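Local coordinates for fiber protein (Raptor siadenovirus a, PDB 5FJL) that forms the trimeric head of an adenovirus fibre, the capsid spike that probably attaches the virus to an adhesion receptor on the host cell, at residues T57-T60 and S61-I64; L72-N76 and G77-N81; F121-D125 and H126-E130. All coordinates share one frame; numbering follows the deposited sequence. Where two conformers were deposited one is given.

Interaction 1 (T57-T60 and S61-I64)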
ATOM      1  N   THR A  57       9.507 -16.166   3.299  1.00 23.27           N
ATOM      2  CA  THR A  57      10.200 -16.610   2.096  1.00 24.38           C
ATOM      3  C   THR A  57      11.423 -15.725   1.918  1.00 25.71           C
ATOM      4  O   THR A  57      11.298 -14.510   1.783  1.00 24.07           O
ATOM      5  CB  THR A  57       9.268 -16.498   0.870  1.00 25.72           C
ATOM      6  OG1 THR A  57       8.116 -17.320   1.071  1.00 27.81           O
ATOM      7  CG2 THR A  57       9.970 -16.928  -0.412  1.00 27.87           C
ATOM      8  N   ARG A  58      12.619 -16.327   1.911  1.00 28.16           N
ATOM      9  CA  ARG A  58      13.864 -15.590   1.782  1.00 31.49           C
ATOM     10  C   ARG A  58      14.422 -15.735   0.387  1.00 36.63           C
ATOM     11  O   ARG A  58      14.680 -16.862  -0.038  1.00 38.62           O
ATOM     12  CB  ARG A  58      14.920 -16.140   2.726  1.00 38.04           C
ATOM     13  CG  ARG A  58      14.479 -16.299   4.154  1.00 45.12           C
ATOM     14  CD  ARG A  58      15.675 -16.455   5.094  1.00 51.99           C
ATOM     15  NE  ARG A  58      15.379 -16.027   6.468  1.00 56.32           N
ATOM     16  CZ  ARG A  58      14.447 -16.550   7.274  1.00 58.20           C
ATOM     17  NH1 ARG A  58      13.655 -17.539   6.871  1.00 57.96           N
ATOM     18  NH2 ARG A  58      14.295 -16.058   8.511  1.00 58.72           N
ATOM     19  N   VAL A  59      14.643 -14.612  -0.294  1.00 38.37           N
ATOM     20  CA  VAL A  59      15.412 -14.594  -1.548  1.00 45.23           C
ATOM     21  C   VAL A  59      16.557 -13.586  -1.452  1.00 44.02           C
ATOM     22  O   VAL A  59      16.345 -12.367  -1.527  1.00 43.04           O
ATOM     23  CB  VAL A  59      14.516 -14.338  -2.768  1.00 49.32           C
ATOM     24  CG1 VAL A  59      13.813 -15.624  -3.158  1.00 53.29           C
ATOM     25  CG2 VAL A  59      13.495 -13.246  -2.501  1.00 48.48           C
ATOM     26  N   THR A  60      17.771 -14.115  -1.274  1.00 43.87           N
ATOM     27  CA  THR A  60      18.959 -13.334  -0.910  1.00 44.06           C
ATOM     28  C   THR A  60      18.704 -12.558   0.397  1.00 45.68           C
ATOM     29  O   THR A  60      18.188 -13.145   1.353  1.00 47.37           O
ATOM     30  CB  THR A  60      19.438 -12.418  -2.069  1.00 48.93           C
ATOM     31  OG1 THR A  60      18.697 -11.195  -2.048  1.00 46.12           O
ATOM     32  CG2 THR A  60      19.268 -13.097  -3.434  1.00 48.76           C
ATOM     33  N   SER A  61      19.025 -11.256   0.434  1.00 41.07           N
ATOM     34  CA  SER A  61      18.814 -10.417   1.620  1.00 40.00           C
ATOM     35  C   SER A  61      17.403  -9.834   1.762  1.00 35.17           C
ATOM     36  O   SER A  61      17.174  -9.030   2.680  1.00 40.45           O
ATOM     37  CB  SER A  61      19.817  -9.251   1.644  1.00 41.33           C
ATOM     38  OG  SER A  61      19.600  -8.368   0.548  1.00 43.43           O
ATOM     39  N   ILE A  62      16.478 -10.184   0.867  0.50 32.08           N
ATOM     40  CA  ILE A  62      15.080  -9.796   1.096  0.50 29.00           C
ATOM     41  C   ILE A  62      14.186 -10.955   1.491  0.50 27.30           C
ATOM     42  O   ILE A  62      14.173 -12.017   0.834  0.50 24.72           O
ATOM     43  CB  ILE A  62      14.417  -9.051  -0.060  0.50 30.63           C
ATOM     44  CG1 ILE A  62      13.067  -8.566   0.436  0.50 31.25           C
ATOM     45  CG2 ILE A  62      14.139  -9.935  -1.259  0.50 31.11           C
ATOM     46  CD1 ILE A  62      12.426  -7.569  -0.456  0.50 32.05           C
ATOM     47  N   THR A  63      13.405 -10.703   2.546  1.00 24.52           N
ATOM     48  CA  THR A  63      12.451 -11.664   3.039  0.50 23.17           C
ATOM     49  C   THR A  63      11.034 -11.111   2.805  1.00 22.04           C
ATOM     50  O   THR A  63      10.803  -9.924   3.013  1.00 21.97           O
ATOM     51  CB  THR A  63      12.646 -11.907   4.540  0.50 23.50           C
ATOM     52  OG1 THR A  63      13.984 -12.376   4.791  0.50 26.70           O
ATOM     53  CG2 THR A  63      11.665 -12.940   5.058  0.50 22.84           C
ATOM     54  N   ILE A  64      10.135 -11.977   2.425  1.00 20.04           N
ATOM     55  CA  ILE A  64       8.716 -11.655   2.243  1.00 20.04           C
ATOM     56  C   ILE A  64       7.949 -12.534   3.195  1.00 20.69           C
ATOM     57  O   ILE A  64       8.064 -13.762   3.160  1.00 20.74           O
ATOM     58  CB  ILE A  64       8.262 -11.838   0.790  1.00 21.70           C
ATOM     59  CG1 ILE A  64       9.206 -10.985  -0.072  1.00 26.40           C
ATOM     60  CG2 ILE A  64       6.769 -11.485   0.653  1.00 23.07           C
ATOM     61  CD1 ILE A  64       8.813 -10.687  -1.486  1.00 31.50           C
TER
HETATM   62  O   HOH W   1       6.170 -16.292   2.519  1.00 31.23           O

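Interaction 2 (L72-N76 and G77-N81)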
ATOM      1  N   LEU A  72      -9.244 -13.489   1.341  1.00 27.98           N
ATOM      2  CA  LEU A  72     -10.376 -13.438   0.412  1.00 26.19           C
ATOM      3  C   LEU A  72     -10.460 -14.663  -0.508  1.00 25.60           C
ATOM      4  O   LEU A  72      -9.452 -15.218  -0.900  1.00 26.53           O
ATOM      5  CB  LEU A  72     -10.287 -12.184  -0.473  1.00 26.23           C
ATOM      6  CG  LEU A  72     -10.205 -10.768   0.128  1.00 29.46           C
ATOM      7  CD1 LEU A  72     -10.121  -9.709  -0.963  1.00 30.66           C
ATOM      8  CD2 LEU A  72     -11.414 -10.524   1.007  1.00 30.59           C
ATOM      9  N   ARG A  73     -11.691 -15.029  -0.872  1.00 24.53           N
ATOM     10  CA  ARG A  73     -11.931 -16.052  -1.897  1.00 24.62           C
ATOM     11  C   ARG A  73     -13.168 -15.684  -2.673  1.00 22.28           C
ATOM     12  O   ARG A  73     -14.067 -15.010  -2.163  1.00 24.22           O
ATOM     13  CB  ARG A  73     -12.081 -17.441  -1.263  1.00 29.09           C
ATOM     14  CG  ARG A  73     -13.063 -17.498  -0.126  1.00 33.65           C
ATOM     15  CD  ARG A  73     -13.001 -18.801   0.709  1.00 39.80           C
ATOM     16  NE  ARG A  73     -14.054 -18.784   1.744  1.00 42.44           N
ATOM     17  CZ  ARG A  73     -13.964 -18.206   2.951  1.00 42.29           C
ATOM     18  NH1 ARG A  73     -12.843 -17.620   3.355  1.00 35.72           N
ATOM     19  NH2 ARG A  73     -15.007 -18.241   3.779  1.00 48.05           N
ATOM     20  N   VAL A  74     -13.216 -16.126  -3.930  1.00 23.14           N
ATOM     21  CA  VAL A  74     -14.421 -15.966  -4.722  1.00 22.91           C
ATOM     22  C   VAL A  74     -14.998 -17.361  -4.959  1.00 22.28           C
ATOM     23  O   VAL A  74     -14.287 -18.219  -5.403  1.00 25.22           O
ATOM     24  CB  VAL A  74     -14.151 -15.224  -6.061  1.00 23.79           C
ATOM     25  CG1 VAL A  74     -15.457 -14.947  -6.771  1.00 26.41           C
ATOM     26  CG2 VAL A  74     -13.446 -13.902  -5.807  1.00 26.40           C
ATOM     27  N   VAL A  75     -16.266 -17.533  -4.598  1.00 25.60           N
ATOM     28  CA  VAL A  75     -16.938 -18.843  -4.652  1.00 28.04           C
ATOM     29  C   VAL A  75     -18.214 -18.652  -5.433  1.00 28.59           C
ATOM     30  O   VAL A  75     -19.150 -18.024  -4.952  1.00 30.37           O
ATOM     31  CB  VAL A  75     -17.225 -19.385  -3.227  1.00 30.06           C
ATOM     32  CG1 VAL A  75     -17.873 -20.756  -3.307  1.00 32.69           C
ATOM     33  CG2 VAL A  75     -15.935 -19.453  -2.423  1.00 31.38           C
ATOM     34  N   ASN A  76     -18.217 -19.145  -6.672  1.00 29.30           N
ATOM     35  CA  ASN A  76     -19.366 -18.980  -7.585  1.00 32.13           C
ATOM     36  C   ASN A  76     -19.862 -17.536  -7.657  1.00 32.60           C
ATOM     37  O   ASN A  76     -21.058 -17.238  -7.483  1.00 33.52           O
ATOM     38  CB  ASN A  76     -20.497 -19.945  -7.196  1.00 36.26           C
ATOM     39  CG  ASN A  76     -20.042 -21.393  -7.200  1.00 36.05           C
ATOM     40  OD1 ASN A  76     -19.416 -21.870  -8.152  1.00 39.48           O
ATOM     41  ND2 ASN A  76     -20.317 -22.092  -6.108  1.00 40.44           N
ATOM     42  N   GLY A  77     -18.897 -16.642  -7.901  1.00 30.91           N
ATOM     43  CA  GLY A  77     -19.113 -15.227  -8.091  1.00 31.01           C
ATOM     44  C   GLY A  77     -19.405 -14.404  -6.868  1.00 31.27           C
ATOM     45  O   GLY A  77     -19.748 -13.234  -6.990  1.00 31.05           O
ATOM     46  N   GLU A  78     -19.286 -15.006  -5.684  1.00 30.49           N
ATOM     47  CA  GLU A  78     -19.557 -14.308  -4.437  1.00 32.03           C
ATOM     48  C   GLU A  78     -18.272 -14.243  -3.635  1.00 27.84           C
ATOM     49  O   GLU A  78     -17.562 -15.230  -3.489  1.00 28.55           O
ATOM     50  CB  GLU A  78     -20.682 -14.998  -3.673  1.00 37.80           C
ATOM     51  CG  GLU A  78     -22.034 -14.696  -4.324  1.00 44.40           C
ATOM     52  CD  GLU A  78     -23.204 -15.500  -3.768  1.00 53.27           C
ATOM     53  OE1 GLU A  78     -23.049 -16.714  -3.486  1.00 55.77           O
ATOM     54  OE2 GLU A  78     -24.301 -14.907  -3.646  1.00 61.67           O
ATOM     55  N   LEU A  79     -17.962 -13.047  -3.161  1.00 27.20           N
ATOM     56  CA  LEU A  79     -16.760 -12.835  -2.378  1.00 27.23           C
ATOM     57  C   LEU A  79     -17.026 -13.305  -0.948  1.00 27.36           C
ATOM     58  O   LEU A  79     -18.044 -12.919  -0.350  1.00 31.29           O
ATOM     59  CB  LEU A  79     -16.385 -11.344  -2.387  1.00 28.52           C
ATOM     60  CG  LEU A  79     -15.010 -10.945  -1.852  1.00 29.17           C
ATOM     61  CD1 LEU A  79     -13.857 -11.528  -2.653  1.00 27.85           C
ATOM     62  CD2 LEU A  79     -14.872  -9.425  -1.800  1.00 31.32           C
ATOM     63  N   GLN A  80     -16.112 -14.111  -0.443  1.00 25.51           N
ATOM     64  CA  GLN A  80     -16.137 -14.559   0.941  1.00 28.72           C
ATOM     65  C   GLN A  80     -14.812 -14.191   1.557  1.00 27.71           C
ATOM     66  O   GLN A  80     -13.828 -13.960   0.851  1.00 27.71           O
ATOM     67  CB  GLN A  80     -16.319 -16.062   0.995  1.00 31.68           C
ATOM     68  CG  GLN A  80     -17.640 -16.520   0.415  1.00 34.27           C
ATOM     69  CD  GLN A  80     -17.792 -18.024   0.465  1.00 38.55           C
ATOM     70  OE1 GLN A  80     -16.834 -18.767   0.739  1.00 42.13           O
ATOM     71  NE2 GLN A  80     -18.996 -18.488   0.163  1.00 45.27           N
ATOM     72  N   ASN A  81     -14.761 -14.101   2.876  1.00 24.83           N
ATOM     73  CA  ASN A  81     -13.486 -13.914   3.516  1.00 24.33           C
ATOM     74  C   ASN A  81     -13.418 -14.431   4.937  1.00 22.79           C
ATOM     75  O   ASN A  81     -14.432 -14.567   5.605  1.00 25.94           O
ATOM     76  CB  ASN A  81     -13.099 -12.434   3.484  1.00 24.39           C
ATOM     77  CG  ASN A  81     -13.776 -11.644   4.550  1.00 26.30           C
ATOM     78  OD1 ASN A  81     -15.016 -11.541   4.555  1.00 30.83           O
ATOM     79  ND2 ASN A  81     -12.992 -11.089   5.493  1.00 26.93           N
TER

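Interaction 3 (F121-D125 and H126-E130)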
ATOM      1  N   PHE A 121     -12.686  -1.975  12.160  1.00 15.08           N
ATOM      2  CA  PHE A 121     -12.694  -1.758  13.605  1.00 15.60           C
ATOM      3  C   PHE A 121     -14.121  -1.729  14.085  1.00 16.15           C
ATOM      4  O   PHE A 121     -14.922  -0.953  13.585  1.00 17.50           O
ATOM      5  CB  PHE A 121     -11.976  -0.444  14.002  1.00 16.35           C
ATOM      6  CG  PHE A 121     -10.513  -0.442  13.635  1.00 16.05           C
ATOM      7  CD1 PHE A 121     -10.088   0.020  12.389  1.00 17.62           C
ATOM      8  CD2 PHE A 121      -9.548  -0.893  14.527  1.00 17.54           C
ATOM      9  CE1 PHE A 121      -8.751  -0.008  12.046  1.00 18.13           C
ATOM     10  CE2 PHE A 121      -8.204  -0.900  14.170  1.00 18.20           C
ATOM     11  CZ  PHE A 121      -7.820  -0.479  12.920  1.00 17.96           C
ATOM     12  N   ILE A 122     -14.422  -2.607  15.035  1.00 15.56           N
ATOM     13  CA  ILE A 122     -15.742  -2.675  15.668  1.00 15.29           C
ATOM     14  C   ILE A 122     -15.644  -2.047  17.041  1.00 14.85           C
ATOM     15  O   ILE A 122     -14.837  -2.476  17.872  1.00 15.54           O
ATOM     16  CB  ILE A 122     -16.214  -4.136  15.814  1.00 16.96           C
ATOM     17  CG1 ILE A 122     -16.122  -4.894  14.490  1.00 19.22           C
ATOM     18  CG2 ILE A 122     -17.596  -4.183  16.438  1.00 17.81           C
ATOM     19  CD1 ILE A 122     -16.990  -4.391  13.407  1.00 21.09           C
ATOM     20  N   THR A 123     -16.457  -1.010  17.277  1.00 15.76           N
ATOM     21  CA  THR A 123     -16.619  -0.433  18.595  1.00 16.64           C
ATOM     22  C   THR A 123     -18.054  -0.751  19.056  1.00 17.10           C
ATOM     23  O   THR A 123     -18.848  -1.309  18.292  1.00 17.13           O
ATOM     24  CB  THR A 123     -16.364   1.074  18.610  1.00 17.40           C
ATOM     25  OG1 THR A 123     -17.370   1.727  17.862  1.00 17.08           O
ATOM     26  CG2 THR A 123     -14.957   1.407  18.023  1.00 18.30           C
ATOM     27  N   THR A 124     -18.397  -0.387  20.286  1.00 17.60           N
ATOM     28  CA  THR A 124     -19.776  -0.616  20.726  1.00 18.35           C
ATOM     29  C   THR A 124     -20.771   0.050  19.798  1.00 18.59           C
ATOM     30  O   THR A 124     -21.816  -0.555  19.445  1.00 18.37           O
ATOM     31  CB  THR A 124     -19.961  -0.085  22.165  1.00 19.94           C
ATOM     32  OG1 THR A 124     -19.094  -0.799  23.045  1.00 23.56           O
ATOM     33  CG2 THR A 124     -21.408  -0.245  22.604  1.00 20.88           C
ATOM     34  N   ASP A 125     -20.492   1.281  19.346  1.00 18.10           N
ATOM     35  CA  ASP A 125     -21.442   2.030  18.559  1.00 18.96           C
ATOM     36  C   ASP A 125     -21.220   2.048  17.091  1.00 18.78           C
ATOM     37  O   ASP A 125     -22.123   2.436  16.342  1.00 21.80           O
ATOM     38  CB  ASP A 125     -21.483   3.482  19.049  1.00 22.37           C
ATOM     39  CG  ASP A 125     -22.111   3.631  20.438  1.00 25.85           C
ATOM     40  OD1 ASP A 125     -22.748   2.705  20.988  1.00 24.84           O
ATOM     41  OD2 ASP A 125     -21.992   4.762  20.984  1.00 31.27           O
ATOM     42  N   HIS A 126     -20.014   1.701  16.605  1.00 18.73           N
ATOM     43  CA  HIS A 126     -19.674   1.944  15.201  1.00 19.71           C
ATOM     44  C   HIS A 126     -18.887   0.814  14.555  1.00 18.12           C
ATOM     45  O   HIS A 126     -18.324  -0.041  15.237  1.00 17.51           O
ATOM     46  CB  HIS A 126     -18.853   3.267  15.040  1.00 21.45           C
ATOM     47  CG  HIS A 126     -19.616   4.480  15.435  1.00 25.25           C
ATOM     48  ND1 HIS A 126     -19.391   5.158  16.610  1.00 27.12           N
ATOM     49  CD2 HIS A 126     -20.662   5.085  14.836  1.00 29.12           C
ATOM     50  CE1 HIS A 126     -20.246   6.163  16.697  1.00 29.08           C
ATOM     51  NE2 HIS A 126     -21.012   6.150  15.625  1.00 31.59           N
ATOM     52  N   VAL A 127     -18.834   0.854  13.233  1.00 18.24           N
ATOM     53  CA  VAL A 127     -18.009  -0.003  12.418  1.00 19.19           C
ATOM     54  C   VAL A 127     -17.213   0.923  11.524  1.00 20.30           C
ATOM     55  O   VAL A 127     -17.799   1.729  10.764  1.00 22.66           O
ATOM     56  CB  VAL A 127     -18.819  -0.962  11.558  1.00 20.15           C
ATOM     57  CG1 VAL A 127     -17.911  -1.813  10.664  1.00 21.65           C
ATOM     58  CG2 VAL A 127     -19.635  -1.889  12.436  1.00 22.21           C
ATOM     59  N   TYR A 128     -15.889   0.819  11.585  1.00 17.48           N
ATOM     60  CA  TYR A 128     -14.993   1.661  10.787  1.00 18.10           C
ATOM     61  C   TYR A 128     -14.230   0.742   9.845  1.00 19.22           C
ATOM     62  O   TYR A 128     -13.456  -0.106  10.273  1.00 20.70           O
ATOM     63  CB  TYR A 128     -14.016   2.408  11.678  1.00 18.67           C
ATOM     64  CG  TYR A 128     -14.671   3.367  12.619  1.00 18.94           C
ATOM     65  CD1 TYR A 128     -15.289   4.512  12.134  1.00 20.97           C
ATOM     66  CD2 TYR A 128     -14.694   3.142  13.985  1.00 19.21           C
ATOM     67  CE1 TYR A 128     -15.943   5.379  12.989  1.00 22.37           C
ATOM     68  CE2 TYR A 128     -15.307   4.027  14.852  1.00 20.94           C
ATOM     69  CZ  TYR A 128     -15.921   5.150  14.329  1.00 21.54           C
ATOM     70  OH  TYR A 128     -16.544   6.061  15.159  1.00 23.40           O
ATOM     71  N   ARG A 129     -14.380   0.969   8.561  1.00 17.46           N
ATOM     72  CA  ARG A 129     -13.703   0.228   7.528  1.00 17.34           C
ATOM     73  C   ARG A 129     -12.705   1.152   6.900  1.00 17.37           C
ATOM     74  O   ARG A 129     -13.096   2.208   6.396  1.00 18.39           O
ATOM     75  CB  ARG A 129     -14.727  -0.255   6.510  1.00 18.85           C
ATOM     76  CG  ARG A 129     -14.226  -1.057   5.365  1.00 18.39           C
ATOM     77  CD  ARG A 129     -15.403  -1.328   4.396  1.00 19.06           C
ATOM     78  NE  ARG A 129     -14.981  -2.101   3.273  1.00 20.52           N
ATOM     79  CZ  ARG A 129     -15.028  -3.410   3.184  1.00 20.48           C
ATOM     80  NH1 ARG A 129     -15.471  -4.151   4.211  1.00 21.28           N
ATOM     81  NH2 ARG A 129     -14.680  -4.021   2.074  1.00 21.79           N
ATOM     82  N   GLU A 130     -11.438   0.788   6.917  1.00 16.70           N
ATOM     83  CA  GLU A 130     -10.387   1.739   6.520  1.00 17.81           C
ATOM     84  C   GLU A 130      -9.118   1.081   6.095  1.00 16.39           C
ATOM     85  O   GLU A 130      -8.777  -0.003   6.519  1.00 18.12           O
ATOM     86  CB  GLU A 130     -10.065   2.724   7.604  1.00 22.13           C
ATOM     87  CG  GLU A 130      -9.796   2.129   8.928  1.00 24.12           C
ATOM     88  CD  GLU A 130      -9.719   3.176  10.081  1.00 24.35           C
ATOM     89  OE1 GLU A 130     -10.704   3.748  10.572  1.00 29.57           O
ATOM     90  OE2 GLU A 130      -8.605   3.345  10.521  1.00 27.96           O
TER

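Interaction 1 (T57-T60 and S61-I64)
The carbonyl oxygen of V59 is gripped from two directions, by the hydroxyl of T60 and by the amide of I62, at the tip of a β hairpin whose strands are joined by a type II' turn from V59 to I62. T60 OG1 donates to V59 O at 2.7 Å, close to the carbonyl plane, whereas I62 N, at 3.2 Å from V59 O, comes from well above that plane. The hydroxyl gets there because T60 has OG1 tucked between its own backbone N and carbonyl carbon (chi1 84°). In the return bond of this pair, V59 N meets I62 O at 2.9 Å, nearly along the C=O axis. Further from the turn, T57 and I64 form a second hydrogen-bonded pair, and T57 N reaches I64 O at 2.8 Å. Between these pairs, R58 and T63 lie side by side on the other face of the hairpin.

V59 and I62 point the same way. The face they share with T57 and I64 is partly covered by other chains: V59 packs on T60 of the second subunit and I62 on I64 of the third. S61, in the turn, is hydrogen-bonded through OG to Y39 OH of the third subunit. The hairpin tip is thus part of the trimer interface of the fibre head. Away from the turn a water bridges the strands, lying 2.6 Å from T57 OG1 and donating a longer bond of 3.2 Å to I64 O, which already receives T57 N.

Interaction 2 (L72-N76 and G77-N81)
R73 and Q80 meet through both their backbones and their side chains. Q80 N donates to R73 O at 2.8 Å in an almost straight bond (178°), and R73 N answers to Q80 O at 2.9 Å. Above this pair R73 NE donates to Q80 OE1 at 3.0 Å; the amide oxygen uses a lone pair in its own plane, but it sits out of the guanidinium plane, and the bond is bent to 139°. The two flat groups stand steeply to each other, 76° apart, with Q80 CB lying over one guanidinium face toward its rim. R73 NH1 finds an acceptor further along the second strand, in T82 OG1. Q80 OE1 also rests 3.4 Å from the methyl V75 CG2.

These strands form a tight β hairpin with a type I' turn from V75 to E78, consistent with the projecting β hairpin of siadenovirus fibre heads. V75 N to E78 O (2.9 Å) is nearly linear, whereas in the bond closing the turn E78 N lies high above the carbonyl plane of V75 O, 3.1 Å away. N76 and G77 both have positive phi, and their amides are satisfied from outside: D139 of the second subunit accepts N76 N with OD1 and G77 N with OD2, one carboxylate taking both adjacent amides. The backbone of V74 is also hydrogen-bonded to that subunit.

On the other face of the hairpin V74 CG2 and L79 CD1 touch at 4.0 Å, and L72 brings its CD2 branch to N81 CB at 3.6 Å, with V164 packed against both L72 and N81.

Interaction 3 (F121-D125 and H126-E130)
F121 and Y128 exchange backbone hydrogen bonds, F121 N to Y128 O and Y128 N to F121 O, each 2.8 Å. Nearer the turn T123 N donates to H126 O at 2.9 Å, but the reverse bond uses a side chain. H126 N goes to T123 OG1 at 2.9 Å, a bent bond (136°); chi1 of 67°, with OG1 between the backbone N and carbonyl carbon, turns the hydroxyl toward that amide. E156 binds three groups here, T123 OG1 and H126 ND1 through OE1, and Y128 OH through OE2.

D125 CB lies over the face of the H126 ring in a CH-pi contact, 4.0 Å from the centroid, while T123 CG2 meets the edge of the Y128 ring. E130 crosses F121 at about a right angle, OE2 3.7 Å from F121 CE1; R150 joins them, salt-bridged to E130 and cation-pi to F121.

On the other face I122 CD1 packs against both methyls of V127, 3.8 Å from CG2. Together these contacts make an antiparallel β hairpin of the fibre head, in which a threonine hydroxyl accepts the turn amide that a backbone carbonyl takes in the tightest hairpins.

In the fold
From the N terminus, three hairpins close one after another, and none nests in or crosses another. Interaction 1 turns strand 51-59 back into 62-67. A short connection then leads to strand 71-75, and interaction 2 joins it to 78-87, its centre 30 Å from that of interaction 1. After strand 99-103, interaction 3 returns strand 115-122 into 127-138; it lies across the chain's centre from interaction 1, but its nearest atoms come within about 7 Å of interaction 2. The last strand, 160-171, unites them, pairing with 62-67, 78-87 and 115-122, one strand from each hairpin. All three also meet neighbouring subunits, interaction 3 where R129, on its second strand, binds the second subunit.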